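SusD/RagB family nutrient-binding outer membrane lipoprotein (Bacteroides vulgatus, PDB 4F7A) probably binds glycans, perhaps mucin O-glycans, at the outer membrane as a SusD-like, TPR-related lipoprotein of a nutrient-uptake system. Local coordinates at residues A[300-305]-A[452-457]. Residues are numbered along the deposited sequence; the frame is centred on the assembly and turned at random.
Sequences QGVYAK and KVQTNN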
ATOM      1  N   GLN A 300     -11.301   0.505  15.648  1.00 13.48           N
ATOM      2  CA  GLN A 300     -10.320  -0.542  15.923  1.00 14.44           C
ATOM      3  C   GLN A 300     -10.094  -0.698  17.432  1.00 14.88           C
ATOM      4  O   GLN A 300     -10.107   0.275  18.192  1.00 15.17           O
ATOM      5  CB  GLN A 300      -8.980  -0.242  15.224  1.00 15.40           C
ATOM      6  CG  GLN A 300      -8.103  -1.492  15.058  1.00 13.79           C
ATOM      7  CD  GLN A 300      -6.689  -1.191  14.666  1.00 18.56           C
ATOM      8  OE1 GLN A 300      -6.456  -0.546  13.640  1.00 18.43           O
ATOM      9  NE2 GLN A 300      -5.724  -1.736  15.421  1.00 13.68           N
ATOM     10  N   GLY A 301      -9.858  -1.931  17.854  1.00 13.61           N
ATOM     11  CA  GLY A 301      -9.423  -2.213  19.223  1.00 13.86           C
ATOM     12  C   GLY A 301     -10.521  -2.285  20.246  1.00 14.14           C
ATOM     13  O   GLY A 301     -10.287  -1.977  21.422  1.00 14.04           O
ATOM     14  N   VAL A 302     -11.727  -2.674  19.820  1.00 13.35           N
ATOM     15  CA  VAL A 302     -12.809  -2.948  20.755  1.00 13.78           C
ATOM     16  C   VAL A 302     -12.776  -4.460  21.065  1.00 16.56           C
ATOM     17  O   VAL A 302     -13.038  -5.291  20.198  1.00 15.67           O
ATOM     18  CB  VAL A 302     -14.176  -2.525  20.197  1.00 13.40           C
ATOM     19  CG1 VAL A 302     -15.302  -2.883  21.181  1.00 11.47           C
ATOM     20  CG2 VAL A 302     -14.190  -1.016  19.927  1.00 14.71           C
ATOM     21  N   TYR A 303     -12.417  -4.787  22.295  1.00 16.74           N
ATOM     22  CA  TYR A 303     -12.170  -6.160  22.685  1.00 17.48           C
ATOM     23  C   TYR A 303     -13.474  -6.934  22.695  1.00 18.60           C
ATOM     24  O   TYR A 303     -14.476  -6.460  23.211  1.00 17.57           O
ATOM     25  CB  TYR A 303     -11.525  -6.220  24.079  1.00 17.58           C
ATOM     26  CG  TYR A 303     -11.319  -7.638  24.545  1.00 16.25           C
ATOM     27  CD1 TYR A 303     -10.192  -8.365  24.148  1.00 15.72           C
ATOM     28  CD2 TYR A 303     -12.276  -8.280  25.324  1.00 21.33           C
ATOM     29  CE1 TYR A 303     -10.001  -9.670  24.557  1.00 19.10           C
ATOM     30  CE2 TYR A 303     -12.105  -9.606  25.719  1.00 28.08           C
ATOM     31  CZ  TYR A 303     -10.969 -10.290  25.332  1.00 25.37           C
ATOM     32  OH  TYR A 303     -10.797 -11.592  25.723  1.00 28.27           O
ATOM     33  N   ALA A 304     -13.438  -8.122  22.099  1.00 17.43           N
ATOM     34  CA  ALA A 304     -14.503  -9.119  22.210  1.00 17.22           C
ATOM     35  C   ALA A 304     -13.847 -10.445  21.852  1.00 17.55           C
ATOM     36  O   ALA A 304     -12.699 -10.469  21.404  1.00 18.03           O
ATOM     37  CB  ALA A 304     -15.660  -8.808  21.252  1.00 16.46           C
ATOM     38  N   LYS A 305     -14.562 -11.542  22.028  1.00 18.80           N
ATOM     39  CA  LYS A 305     -13.992 -12.841  21.735  1.00 19.20           C
ATOM     40  C   LYS A 305     -15.093 -13.766  21.228  1.00 20.33           C
ATOM     41  O   LYS A 305     -16.269 -13.420  21.238  1.00 18.55           O
ATOM     42  CB  LYS A 305     -13.331 -13.416  22.990  1.00 21.33           C
ATOM     43  CG  LYS A 305     -14.274 -13.536  24.169  1.00 27.92           C
ATOM     44  CD  LYS A 305     -13.617 -14.224  25.352  1.00 41.03           C
ATOM     45  CE  LYS A 305     -14.553 -14.240  26.546  1.00 44.13           C
ATOM     46  NZ  LYS A 305     -14.398 -15.493  27.307  1.00 54.43           N
ATOM     47  N   LYS A 452      -6.893   5.908  17.678  1.00 13.65           N
ATOM     48  CA  LYS A 452      -6.107   4.906  18.428  1.00 13.82           C
ATOM     49  C   LYS A 452      -6.946   3.727  18.906  1.00 13.89           C
ATOM     50  O   LYS A 452      -8.137   3.862  19.117  1.00 13.94           O
ATOM     51  CB  LYS A 452      -5.474   5.526  19.671  1.00 13.79           C
ATOM     52  CG  LYS A 452      -4.846   6.922  19.502  1.00 15.55           C
ATOM     53  CD  LYS A 452      -3.749   7.006  18.468  1.00 15.01           C
ATOM     54  CE  LYS A 452      -3.041   8.373  18.528  1.00 18.07           C
ATOM     55  NZ  LYS A 452      -1.919   8.506  17.568  1.00 16.38           N
ATOM     56  N   VAL A 453      -6.302   2.576  19.113  1.00 13.53           N
ATOM     57  CA  VAL A 453      -7.001   1.404  19.596  1.00 14.21           C
ATOM     58  C   VAL A 453      -7.650   1.697  20.944  1.00 15.19           C
ATOM     59  O   VAL A 453      -7.097   2.413  21.758  1.00 13.20           O
ATOM     60  CB  VAL A 453      -6.092   0.125  19.678  1.00 14.20           C
ATOM     61  CG1 VAL A 453      -5.554  -0.224  18.292  1.00 15.13           C
ATOM     62  CG2 VAL A 453      -4.967   0.282  20.729  1.00 12.10           C
ATOM     63  N   GLN A 454      -8.850   1.174  21.166  1.00 15.45           N
ATOM     64  CA  GLN A 454      -9.551   1.435  22.430  1.00 16.09           C
ATOM     65  C   GLN A 454      -8.974   0.581  23.546  1.00 17.15           C
ATOM     66  O   GLN A 454      -8.891   1.026  24.698  1.00 15.73           O
ATOM     67  CB  GLN A 454     -11.045   1.167  22.259  1.00 15.35           C
ATOM     68  CG  GLN A 454     -11.644   1.971  21.104  1.00 15.16           C
ATOM     69  CD  GLN A 454     -13.091   2.316  21.318  1.00 15.59           C
ATOM     70  OE1 GLN A 454     -13.766   1.718  22.164  1.00 15.24           O
ATOM     71  NE2 GLN A 454     -13.586   3.276  20.546  1.00 15.96           N
ATOM     72  N   THR A 455      -8.574  -0.643  23.191  1.00 17.16           N
ATOM     73  CA  THR A 455      -7.938  -1.600  24.102  1.00 16.46           C
ATOM     74  C   THR A 455      -6.630  -2.086  23.477  1.00 16.90           C
ATOM     75  O   THR A 455      -6.595  -2.461  22.293  1.00 17.25           O
ATOM     76  CB  THR A 455      -8.858  -2.797  24.380  1.00 18.61           C
ATOM     77  OG1 THR A 455     -10.022  -2.351  25.111  1.00 19.34           O
ATOM     78  CG2 THR A 455      -8.124  -3.919  25.163  1.00 16.32           C
ATOM     79  N   ASN A 456      -5.568  -2.081  24.274  1.00 14.27           N
ATOM     80  CA  ASN A 456      -4.218  -2.436  23.822  1.00 13.82           C
ATOM     81  C   ASN A 456      -3.755  -3.652  24.611  1.00 16.02           C
ATOM     82  O   ASN A 456      -3.326  -3.526  25.737  1.00 16.12           O
ATOM     83  CB  ASN A 456      -3.273  -1.245  24.000  1.00 13.13           C
ATOM     84  CG  ASN A 456      -1.863  -1.513  23.490  1.00 13.90           C
ATOM     85  OD1 ASN A 456      -1.424  -2.659  23.426  1.00 15.66           O
ATOM     86  ND2 ASN A 456      -1.123  -0.441  23.190  1.00 10.64           N
ATOM     87  N   ASN A 457      -3.881  -4.836  24.005  1.00 15.43           N
ATOM     88  CA  ASN A 457      -3.487  -6.086  24.652  1.00 17.17           C
ATOM     89  C   ASN A 457      -2.152  -6.596  24.120  1.00 17.60           C
ATOM     90  O   ASN A 457      -1.930  -7.815  24.049  1.00 19.20           O
ATOM     91  CB  ASN A 457      -4.590  -7.145  24.475  1.00 16.62           C
ATOM     92  CG  ASN A 457      -5.798  -6.893  25.392  1.00 20.34           C
ATOM     93  OD1 ASN A 457      -5.724  -6.073  26.306  1.00 20.87           O
ATOM     94  ND2 ASN A 457      -6.900  -7.604  25.150  1.00 16.05           N
TER
HETATM   95  O   HOH W   1     -10.306   2.897  17.507  1.00 13.27           O
HETATM   96  O   HOH W   2     -12.485  -2.610  24.323  1.00 14.60           O
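G301 and T455 join two irregular loops of the mainly helical SusD-like fold, the one between helix 279-282 and strand 329-332 and the one between helices 435-445 and 475-480. T455 N donates to G301 O at 2.8 Å, but the N-H points well off the acceptor (129°), making the bond weak. Also weak, here through length, is the bond from Q454 N to Q300 O, 3.4 Å. Two waters supplement this loose pairing. One donates both to Q300 O, at 2.7 Å, and to K452 O; the other bridges Y303 N, from which it accepts, and T455 OG1, 2.6 Å away. Q300 O thus has a good bond from the water, a weak one from the amide of Q454 and a CH···O contact from V453 CA.

G301 suits its place twice over: its phi is positive, and its bare CA packs against V453 CB while its O takes the amide of T455. Its own N is bonded to T73 OG1. Q300 turns CG anti to its backbone N (chi1 -160°) and reaches out extended, so that NE2 bonds T73 O; the methyl V453 CG1, 3.2 Å from Q300 NE2, only packs against this already satisfied amide. Q454 lies alongside V302, both pointing the same way; the valine methyl CG2 covers the amide, while OE1 accepts from K398 N. At the far end the ring of Y303 and the amide of N457 cross with planes 64° apart, N457 ND2 coming obliquely to 3.5 Å from Y303 CD1.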